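Local coordinates for protein Alpha/beta hydrolase (Novosphingobium aromaticivorans, PDB 3BWX) that is probably a hydrolase of the alpha/beta hydrolase fold and binds calcium ions, at residues Thr237-Ser242 with Ile263-Thr268; Val232-Thr237 with Leu257-Arg262; Arg21-Asp26 with Trp56-Pro61. The protein carries 1 engineered substitution. One frame throughout, in Å; residues are numbered along the deposited sequence.

Contact 1 of 3, residues Thr237-Ser242 with Ile263-Thr268. With EDO (1,2-ethanediol), chain F.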
loop_
_atom_site.group_PDB
_atom_site.type_symbol
_atom_site.label_atom_id
_atom_site.label_comp_id
_atom_site.label_asym_id
_atom_site.label_seq_id
_atom_site.Cartn_x
_atom_site.Cartn_y
_atom_site.Cartn_z
ATOM N N THR A 237 -9.573 -15.004 -2.687
ATOM C CA THR A 237 -9.379 -15.760 -1.458
ATOM C C THR A 237 -8.911 -14.921 -0.265
ATOM O O THR A 237 -8.445 -15.449 0.746
ATOM C CB THR A 237 -8.412 -16.947 -1.670
ATOM O OG1 THR A 237 -7.070 -16.479 -1.773
ATOM C CG2 THR A 237 -8.769 -17.712 -2.933
ATOM N N SER A 238 -9.071 -13.600 -0.361
ATOM C CA SER A 238 -8.551 -12.705 0.650
ATOM C C SER A 238 -9.056 -13.035 2.032
ATOM O O SER A 238 -10.273 -13.197 2.198
ATOM C CB SER A 238 -8.980 -11.295 0.339
ATOM O OG SER A 238 -8.535 -10.427 1.368
ATOM N N ASP A 239 -8.107 -13.135 2.971
ATOM C CA ASP A 239 -8.400 -13.274 4.408
ATOM C C ASP A 239 -8.551 -11.923 5.139
ATOM O O ASP A 239 -8.591 -11.895 6.382
ATOM C CB ASP A 239 -7.396 -14.205 5.110
ATOM C CG ASP A 239 -5.988 -13.631 5.229
ATOM O OD1 ASP A 239 -5.681 -12.486 4.775
ATOM O OD2 ASP A 239 -5.168 -14.342 5.858
ATOM N N ILE A 240 -8.633 -10.825 4.396
ATOM C CA ILE A 240 -8.662 -9.462 4.960
ATOM C C ILE A 240 -9.965 -8.806 4.543
ATOM O O ILE A 240 -10.652 -8.204 5.339
ATOM C CB ILE A 240 -7.427 -8.633 4.546
ATOM C CG1 ILE A 240 -6.204 -9.059 5.369
ATOM C CG2 ILE A 240 -7.688 -7.077 4.688
ATOM C CD1 ILE A 240 -6.067 -8.349 6.748
ATOM N N LEU A 241 -10.332 -8.988 3.295
ATOM C CA LEU A 241 -11.563 -8.401 2.730
ATOM C C LEU A 241 -12.451 -9.554 2.269
ATOM O O LEU A 241 -12.056 -10.292 1.343
ATOM C CB LEU A 241 -11.224 -7.467 1.584
ATOM C CG LEU A 241 -12.432 -6.841 0.888
ATOM C CD1 LEU A 241 -13.248 -5.986 1.871
ATOM C CD2 LEU A 241 -12.056 -5.980 -0.309
ATOM N N SER A 242 -13.598 -9.723 2.933
ATOM C CA SER A 242 -14.545 -10.750 2.574
ATOM C C SER A 242 -15.331 -10.391 1.300
ATOM O O SER A 242 -15.485 -9.195 0.955
ATOM C CB SER A 242 -15.500 -11.008 3.745
ATOM O OG SER A 242 -16.521 -10.018 3.837
ATOM N N ILE A 263 -6.219 -15.533 -6.070
ATOM C CA ILE A 263 -5.238 -14.878 -5.251
ATOM C C ILE A 263 -5.924 -14.263 -4.048
ATOM O O ILE A 263 -7.118 -13.970 -4.071
ATOM C CB ILE A 263 -4.373 -13.823 -6.011
ATOM C CG1 ILE A 263 -5.172 -12.608 -6.407
ATOM C CG2 ILE A 263 -3.635 -14.380 -7.246
ATOM C CD1 ILE A 263 -4.296 -11.534 -7.086
ATOM N N GLY A 264 -5.130 -14.050 -3.009
ATOM C CA GLY A 264 -5.641 -13.607 -1.730
ATOM C C GLY A 264 -5.236 -12.183 -1.457
ATOM O O GLY A 264 -5.233 -11.343 -2.376
ATOM N N HIS A 265 -4.922 -11.920 -0.189
ATOM C CA HIS A 265 -4.518 -10.595 0.249
ATOM C C HIS A 265 -3.045 -10.360 -0.032
ATOM O O HIS A 265 -2.215 -10.996 0.581
ATOM C CB HIS A 265 -4.773 -10.401 1.746
ATOM C CG HIS A 265 -4.442 -9.023 2.218
ATOM N ND1 HIS A 265 -5.274 -7.933 1.997
ATOM C CD2 HIS A 265 -3.362 -8.548 2.882
ATOM C CE1 HIS A 265 -4.722 -6.862 2.552
ATOM N NE2 HIS A 265 -3.556 -7.206 3.084
ATOM N N ALA A 266 -2.657 -9.438 -0.915
ATOM C CA ALA A 266 -3.456 -8.596 -1.822
ATOM C C ALA A 266 -2.991 -8.802 -3.291
ATOM O O ALA A 266 -1.850 -9.222 -3.558
ATOM C CB ALA A 266 -3.301 -7.134 -1.425
ATOM N N PRO A 267 -3.860 -8.452 -4.268
ATOM C CA PRO A 267 -3.399 -8.302 -5.648
ATOM C C PRO A 267 -2.126 -7.453 -5.705
ATOM O O PRO A 267 -1.960 -6.502 -4.937
ATOM C CB PRO A 267 -4.566 -7.610 -6.341
ATOM C CG PRO A 267 -5.767 -8.112 -5.557
ATOM C CD PRO A 267 -5.285 -8.093 -4.152
ATOM N N THR A 268 -1.177 -7.826 -6.581
ATOM C CA THR A 268 0.071 -7.119 -6.706
ATOM C C THR A 268 -0.110 -5.807 -7.522
ATOM O O THR A 268 0.778 -4.933 -7.493
ATOM C CB THR A 268 1.135 -7.966 -7.415
ATOM O OG1 THR A 268 0.717 -8.238 -8.753
ATOM C CG2 THR A 268 1.432 -9.269 -6.640
HETATM C C1 EDO F . 1.320 -11.652 -10.885
HETATM O O1 EDO F . 1.198 -10.467 -10.092
HETATM C C2 EDO F . 0.719 -11.399 -12.234
HETATM O O2 EDO F . 1.716 -10.683 -12.964
HETATM O O HOH W 1 -5.329 -13.904 1.853
#
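Ile240 packs over one face of the His265 ring, where two loops of the alpha/beta hydrolase fold meet. They follow the last two strands of the main sheet, and His265 is probably the histidine of a Ser-His-Asp catalytic triad. Its ND1 is hydrogen-bonded to Asp129 OD2, so Asp129, not Asp239, probably serves as the acid. Its NE2 lies close to Ser105 OG, in what looks like the nucleophile elbow.

Ile240 CG1 stands 3.6 Å from the centroid of the His265 ring and only 10° off the ring normal, a CH-pi contact. Ile240 CB comes in beside it, 3.4 Å from His265 ND1, and Ile240 CG2 lies near His265 CE1. On the opposite face Ala266 CB lies 4.0 Å above the ring plane, shifted toward the rim. The ring is thus held between two aliphatic groups. Its CG is turned anti to the backbone N (chi1 -177°), which lays one face of the ring against Ile240. The peptide bond into Ala266 is cis.

Ser238 works from the second shell. Its OG accepts from Ile240 N at 3.1 Å and from Leu241 N at 3.0 Å, an ST turn and an ST motif together. The same OG is hydrogen-bonded to Asp129 OD2, the atom that also holds His265. One hydroxyl therefore links the turn carrying Ile240 to the carboxylate. Asp239 OD1 lies beside His265 CB, well short of ND1. A water accepts from Asp239 N and, at 2.9 Å, from His265 N, and so ties the two backbones.

At the outer end the loops are joined directly. Thr237 N gives a nearly straight bond (174°) to Ile263 O at 3.0 Å, approaching from above the carbonyl plane. Beside it Thr237 OG1 sits 3.2 Å from CA of Gly264.

Contact 2 of 3, residues Val232-Thr237 with Leu257-Arg262; sequences VLRGET and LVTLPR
Val232 pairs with Leu257 in a run of parallel pairs that continues to Gly235 and Leu260. Val232 O accepts from Val258 N at 2.9 Å. Arg234 uses both its N and its O on the neighbouring strand, bonding either side of Thr259: N donates to Val258 O, and O accepts from Leu260 N at 2.8 Å. Glu236 N closes the run on Leu260 O.

Leu233 CD2 touches Val258 CB at 3.7 Å and Leu260 CD2 at 3.9 Å. On the other face Leu257 CD1 reaches Val232 CG1 at 4.0 Å.

Past the strands Glu236 keeps an extended chain, with CG anti to the backbone N (chi1 -177°). This brings its carboxylate to Arg262, whose N donates to Glu236 OE1 at 2.9 Å from above the carboxylate plane. Arg234 is anchored one shell out. Its NE binds Leu241 O, its NH1 and NH2 bond weakly to Glu236 O, and a water links NH1 to Thr259 OG1.

The two strands belong to a beta-alpha-beta unit. Val232, Arg234 and Leu257 face its helix 243-250. Val258 and Leu260 pack on helix 272-282. Strand 122-128 flanks strand 230-235, and strand 255-260 forms the border of the sheet.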
loop_
_atom_site.group_PDB
_atom_site.type_symbol
_atom_site.label_atom_id
_atom_site.label_comp_id
_atom_site.label_asym_id
_atom_site.label_seq_id
_atom_site.Cartn_x
_atom_site.Cartn_y
_atom_site.Cartn_z
ATOM N N VAL A 232 -12.613 -0.809 -6.269
ATOM C CA VAL A 232 -12.225 -1.728 -5.215
ATOM C C VAL A 232 -11.706 -3.011 -5.862
ATOM O O VAL A 232 -12.442 -3.648 -6.624
ATOM C CB VAL A 232 -13.373 -2.038 -4.262
ATOM C CG1 VAL A 232 -12.879 -2.960 -3.136
ATOM C CG2 VAL A 232 -13.945 -0.790 -3.669
ATOM N N LEU A 233 -10.471 -3.380 -5.614
ATOM C CA LEU A 233 -9.908 -4.652 -6.019
ATOM C C LEU A 233 -9.955 -5.607 -4.830
ATOM O O LEU A 233 -9.660 -5.263 -3.689
ATOM C CB LEU A 233 -8.438 -4.478 -6.526
ATOM C CG LEU A 233 -8.249 -3.640 -7.809
ATOM C CD1 LEU A 233 -6.816 -3.173 -8.017
ATOM C CD2 LEU A 233 -8.758 -4.397 -9.043
ATOM N N ARG A 234 -10.279 -6.856 -5.073
ATOM C CA ARG A 234 -10.324 -7.865 -4.032
ATOM C C ARG A 234 -9.661 -9.139 -4.558
ATOM O O ARG A 234 -9.991 -9.594 -5.667
ATOM C CB ARG A 234 -11.787 -8.192 -3.633
ATOM C CG ARG A 234 -11.844 -9.212 -2.545
ATOM C CD ARG A 234 -13.225 -9.642 -2.160
ATOM N NE ARG A 234 -12.997 -10.686 -1.174
ATOM C CZ ARG A 234 -13.031 -12.004 -1.369
ATOM N NH1 ARG A 234 -13.494 -12.543 -2.503
ATOM N NH2 ARG A 234 -12.669 -12.810 -0.395
ATOM N N GLY A 235 -8.793 -9.754 -3.752
ATOM C CA GLY A 235 -8.363 -11.100 -4.034
ATOM C C GLY A 235 -9.469 -12.101 -3.731
ATOM O O GLY A 235 -10.014 -12.055 -2.633
ATOM N N GLU A 236 -9.755 -13.015 -4.670
ATOM C CA GLU A 236 -10.834 -13.980 -4.508
ATOM C C GLU A 236 -10.783 -14.701 -3.155
ATOM O O GLU A 236 -11.829 -14.963 -2.536
ATOM C CB GLU A 236 -10.745 -15.001 -5.615
ATOM C CG GLU A 236 -11.888 -16.023 -5.588
ATOM C CD GLU A 236 -11.909 -16.854 -6.846
ATOM O OE1 GLU A 236 -10.849 -17.434 -7.156
ATOM O OE2 GLU A 236 -12.974 -16.911 -7.489
ATOM N N THR A 237 -9.573 -15.004 -2.687
ATOM C CA THR A 237 -9.379 -15.760 -1.458
ATOM C C THR A 237 -8.911 -14.921 -0.265
ATOM O O THR A 237 -8.445 -15.449 0.746
ATOM C CB THR A 237 -8.412 -16.947 -1.670
ATOM O OG1 THR A 237 -7.070 -16.479 -1.773
ATOM C CG2 THR A 237 -8.769 -17.712 -2.933
ATOM N N LEU A 257 -16.294 -2.975 -8.469
ATOM C CA LEU A 257 -15.547 -4.042 -7.790
ATOM C C LEU A 257 -14.977 -4.978 -8.836
ATOM O O LEU A 257 -15.738 -5.462 -9.734
ATOM C CB LEU A 257 -16.502 -4.848 -6.891
ATOM C CG LEU A 257 -15.935 -6.069 -6.180
ATOM C CD1 LEU A 257 -14.750 -5.788 -5.236
ATOM C CD2 LEU A 257 -17.115 -6.773 -5.422
ATOM N N VAL A 258 -13.692 -5.288 -8.699
ATOM C CA VAL A 258 -13.007 -6.322 -9.509
ATOM C C VAL A 258 -12.409 -7.358 -8.587
ATOM O O VAL A 258 -11.630 -7.024 -7.692
ATOM C CB VAL A 258 -11.963 -5.684 -10.441
ATOM C CG1 VAL A 258 -11.128 -6.780 -11.139
ATOM C CG2 VAL A 258 -12.640 -4.690 -11.409
ATOM N N THR A 259 -12.778 -8.612 -8.785
ATOM C CA THR A 259 -12.204 -9.693 -8.011
ATOM C C THR A 259 -11.183 -10.430 -8.869
ATOM O O THR A 259 -11.489 -10.821 -9.988
ATOM C CB THR A 259 -13.285 -10.665 -7.534
ATOM O OG1 THR A 259 -14.203 -9.960 -6.664
ATOM C CG2 THR A 259 -12.648 -11.879 -6.808
ATOM N N LEU A 260 -9.975 -10.610 -8.326
ATOM C CA LEU A 260 -8.846 -11.278 -8.987
ATOM C C LEU A 260 -8.898 -12.754 -8.662
ATOM O O LEU A 260 -8.824 -13.148 -7.502
ATOM C CB LEU A 260 -7.499 -10.669 -8.577
ATOM C CG LEU A 260 -7.037 -9.324 -9.130
ATOM C CD1 LEU A 260 -7.054 -9.327 -10.716
ATOM C CD2 LEU A 260 -7.818 -8.187 -8.534
ATOM N N PRO A 261 -9.075 -13.593 -9.690
ATOM C CA PRO A 261 -9.156 -15.052 -9.409
ATOM C C PRO A 261 -7.912 -15.675 -8.786
ATOM O O PRO A 261 -6.777 -15.304 -9.146
ATOM C CB PRO A 261 -9.397 -15.662 -10.798
ATOM C CG PRO A 261 -9.954 -14.535 -11.608
ATOM C CD PRO A 261 -9.299 -13.274 -11.103
ATOM N N ARG A 262 -8.132 -16.594 -7.846
ATOM C CA ARG A 262 -7.087 -17.468 -7.294
ATOM C C ARG A 262 -5.962 -16.739 -6.549
ATOM O O ARG A 262 -4.862 -17.271 -6.421
ATOM C CB ARG A 262 -6.481 -18.354 -8.394
ATOM C CG ARG A 262 -7.561 -19.125 -9.126
ATOM C CD ARG A 262 -7.176 -20.504 -9.657
ATOM N NE ARG A 262 -5.883 -21.080 -9.264
ATOM C CZ ARG A 262 -5.731 -22.075 -8.382
ATOM N NH1 ARG A 262 -6.773 -22.621 -7.777
ATOM N NH2 ARG A 262 -4.525 -22.545 -8.112
HETATM O O HOH W 2 -15.267 -11.206 -4.419
HETATM O O HOH W 3 -5.429 -17.965 -3.462
#

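Contact 3 of 3, residues Arg21-Asp26 with Trp56-Pro61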
loop_
_atom_site.group_PDB
_atom_site.type_symbol
_atom_site.label_atom_id
_atom_site.label_comp_id
_atom_site.label_asym_id
_atom_site.label_seq_id
_atom_site.Cartn_x
_atom_site.Cartn_y
_atom_site.Cartn_z
ATOM N N ARG A 21 9.456 7.952 -4.331
ATOM C CA ARG A 21 9.849 7.904 -5.742
ATOM C C ARG A 21 8.909 8.763 -6.515
ATOM O O ARG A 21 7.695 8.684 -6.290
ATOM C CB ARG A 21 9.852 6.525 -6.312
ATOM C CG ARG A 21 10.876 5.576 -5.667
ATOM C CD ARG A 21 10.872 4.171 -6.327
ATOM N NE ARG A 21 12.033 3.368 -5.962
ATOM C CZ ARG A 21 12.243 2.138 -6.418
ATOM N NH1 ARG A 21 11.365 1.582 -7.191
ATOM N NH2 ARG A 21 13.361 1.495 -6.101
ATOM N N ALA A 22 9.435 9.597 -7.398
ATOM C CA ALA A 22 8.589 10.460 -8.237
ATOM C C ALA A 22 8.810 10.099 -9.696
ATOM O O ALA A 22 9.961 10.032 -10.180
ATOM C CB ALA A 22 8.922 11.953 -7.994
ATOM N N TYR A 23 7.724 9.835 -10.396
ATOM C CA TYR A 23 7.754 9.526 -11.816
ATOM C C TYR A 23 7.105 10.660 -12.543
ATOM O O TYR A 23 5.996 11.066 -12.260
ATOM C CB TYR A 23 6.990 8.244 -12.123
ATOM C CG TYR A 23 7.521 6.989 -11.442
ATOM C CD1 TYR A 23 7.341 6.784 -10.067
ATOM C CD2 TYR A 23 8.200 6.007 -12.135
ATOM C CE1 TYR A 23 7.796 5.635 -9.440
ATOM C CE2 TYR A 23 8.636 4.855 -11.514
ATOM C CZ TYR A 23 8.467 4.679 -10.149
ATOM O OH TYR A 23 8.903 3.519 -9.572
ATOM N N GLU A 24 7.806 11.182 -13.530
ATOM C CA GLU A 24 7.357 12.358 -14.251
ATOM C C GLU A 24 6.213 11.989 -15.192
ATOM O O GLU A 24 6.116 10.853 -15.691
ATOM C CB GLU A 24 8.518 12.982 -15.015
ATOM C CG GLU A 24 8.177 14.332 -15.604
ATOM C CD GLU A 24 7.795 15.372 -14.541
ATOM O OE1 GLU A 24 6.592 15.422 -14.097
ATOM O OE2 GLU A 24 8.725 16.131 -14.147
ATOM N N GLY A 25 5.336 12.951 -15.410
ATOM C CA GLY A 25 4.224 12.766 -16.321
ATOM C C GLY A 25 3.407 14.022 -16.492
ATOM O O GLY A 25 3.800 15.109 -16.063
ATOM N N ASP A 26 2.237 13.811 -17.078
ATOM C CA ASP A 26 1.312 14.849 -17.514
ATOM C C ASP A 26 0.925 15.774 -16.354
ATOM O O ASP A 26 0.185 15.381 -15.451
ATOM C CB ASP A 26 0.089 14.139 -18.118
ATOM C CG ASP A 26 -0.901 15.091 -18.798
ATOM O OD1 ASP A 26 -0.802 16.325 -18.665
ATOM O OD2 ASP A 26 -1.817 14.533 -19.454
ATOM N N TRP A 56 0.710 9.822 -16.563
ATOM C CA TRP A 56 0.474 10.343 -15.232
ATOM C C TRP A 56 1.780 10.619 -14.469
ATOM O O TRP A 56 2.788 9.898 -14.612
ATOM C CB TRP A 56 -0.306 9.303 -14.389
ATOM C CG TRP A 56 -1.641 8.969 -14.968
ATOM C CD1 TRP A 56 -1.874 8.040 -15.903
ATOM C CD2 TRP A 56 -2.903 9.638 -14.739
ATOM N NE1 TRP A 56 -3.194 8.034 -16.269
ATOM C CE2 TRP A 56 -3.847 9.016 -15.574
ATOM C CE3 TRP A 56 -3.344 10.675 -13.871
ATOM C CZ2 TRP A 56 -5.190 9.399 -15.574
ATOM C CZ3 TRP A 56 -4.699 11.045 -13.893
ATOM C CH2 TRP A 56 -5.575 10.408 -14.732
ATOM N N ARG A 57 1.756 11.676 -13.676
ATOM C CA ARG A 57 2.771 11.833 -12.640
ATOM C C ARG A 57 2.471 10.821 -11.541
ATOM O O ARG A 57 1.311 10.675 -11.156
ATOM C CB ARG A 57 2.763 13.213 -12.019
ATOM C CG ARG A 57 3.065 14.300 -13.037
ATOM C CD ARG A 57 2.909 15.677 -12.401
ATOM N NE ARG A 57 1.497 16.038 -12.281
ATOM C CZ ARG A 57 1.010 16.954 -11.457
ATOM N NH1 ARG A 57 1.799 17.603 -10.605
ATOM N NH2 ARG A 57 -0.276 17.226 -11.481
ATOM N N VAL A 58 3.484 10.198 -10.965
ATOM C CA VAL A 58 3.221 9.176 -9.968
ATOM C C VAL A 58 4.165 9.399 -8.798
ATOM O O VAL A 58 5.379 9.573 -9.009
ATOM C CB VAL A 58 3.429 7.732 -10.506
ATOM C CG1 VAL A 58 2.974 6.687 -9.455
ATOM C CG2 VAL A 58 2.727 7.424 -11.834
ATOM N N LEU A 59 3.594 9.445 -7.596
ATOM C CA LEU A 59 4.357 9.591 -6.344
ATOM C C LEU A 59 4.184 8.302 -5.535
ATOM O O LEU A 59 3.032 7.880 -5.255
ATOM C CB LEU A 59 3.815 10.733 -5.487
ATOM C CG LEU A 59 4.167 12.175 -5.821
ATOM C CD1 LEU A 59 3.264 12.586 -6.908
ATOM C CD2 LEU A 59 4.067 13.120 -4.579
ATOM N N CYS A 60 5.311 7.724 -5.088
ATOM C CA CYS A 60 5.330 6.463 -4.335
ATOM C C CYS A 60 6.071 6.681 -3.042
ATOM O O CYS A 60 7.269 6.395 -2.939
ATOM C CB CYS A 60 5.968 5.357 -5.129
ATOM S SG CYS A 60 5.128 4.970 -6.663
ATOM N N PRO A 61 5.354 7.178 -2.046
ATOM C CA PRO A 61 5.980 7.409 -0.748
ATOM C C PRO A 61 6.144 6.165 0.097
ATOM O O PRO A 61 5.402 5.247 -0.032
ATOM C CB PRO A 61 5.016 8.373 -0.057
ATOM C CG PRO A 61 3.681 7.937 -0.616
ATOM C CD PRO A 61 3.970 7.652 -2.059
HETATM O O HOH W 4 -0.456 13.429 -13.568
#
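Arg57 lies along the backbone of Tyr23 to Asp26, just before strand 58-61. Its CB is 3.9 Å from Tyr23 O. CG, the closest atom, packs against Gly25 O at 3.2 Å. CD passes Gly25 O and comes within 4.1 Å of Glu24 OE1. A bend at chi3 (-77°) brings NE to Asp26 O, a weak hydrogen bond at 3.5 Å. At the tip NH2 binds Arg29 O. A water joins Arg57 N to Asp26 O.

Strands 17-23 and 58-61 pair antiparallel in the otherwise largely parallel main sheet of the alpha/beta hydrolase fold. Arg21 pairs with Cys60 and Tyr23 with Val58, each through two backbone hydrogen bonds; Tyr23 N to Val58 O is 2.7 Å. The Tyr23 ring turns its edge to Val58 O, and its CE1 meets Cys60 SG at 3.9 Å. Helix 46-52 packs on Tyr23 and Val58.

With an alanine at Arg57, Asp26 O and Arg29 O would probably lose their guanidinium partner, opening a gap beside Gly25.

Glu24 OE1 accepts from Gly25 N and lies 5.4 Å from Arg57 NE. The guanidinium is thus held by neutral carbonyls, one weakly, and the carboxylate probably adds only a longer-range attraction.

Overall arrangement
Contacts 1 and 2 are neighbours, with centres about 7 Å apart. They share Thr237, where strand 230-235 has given way to the loop of contact 1. They also touch through side chains: Pro267 CG of contact 1 packs on Leu260 CD2 of contact 2 at 3.6 Å. The strand pair of contact 2 thus underlies the loops that carry the likely catalytic His265. Contact 3 lies in the same sheet as contact 2, near its other end. Its centre is about 26 Å from each of the others, and its nearest atoms are about 11 Å from contact 1. The calcium site at Pro205 and Ala208 is separate from all three.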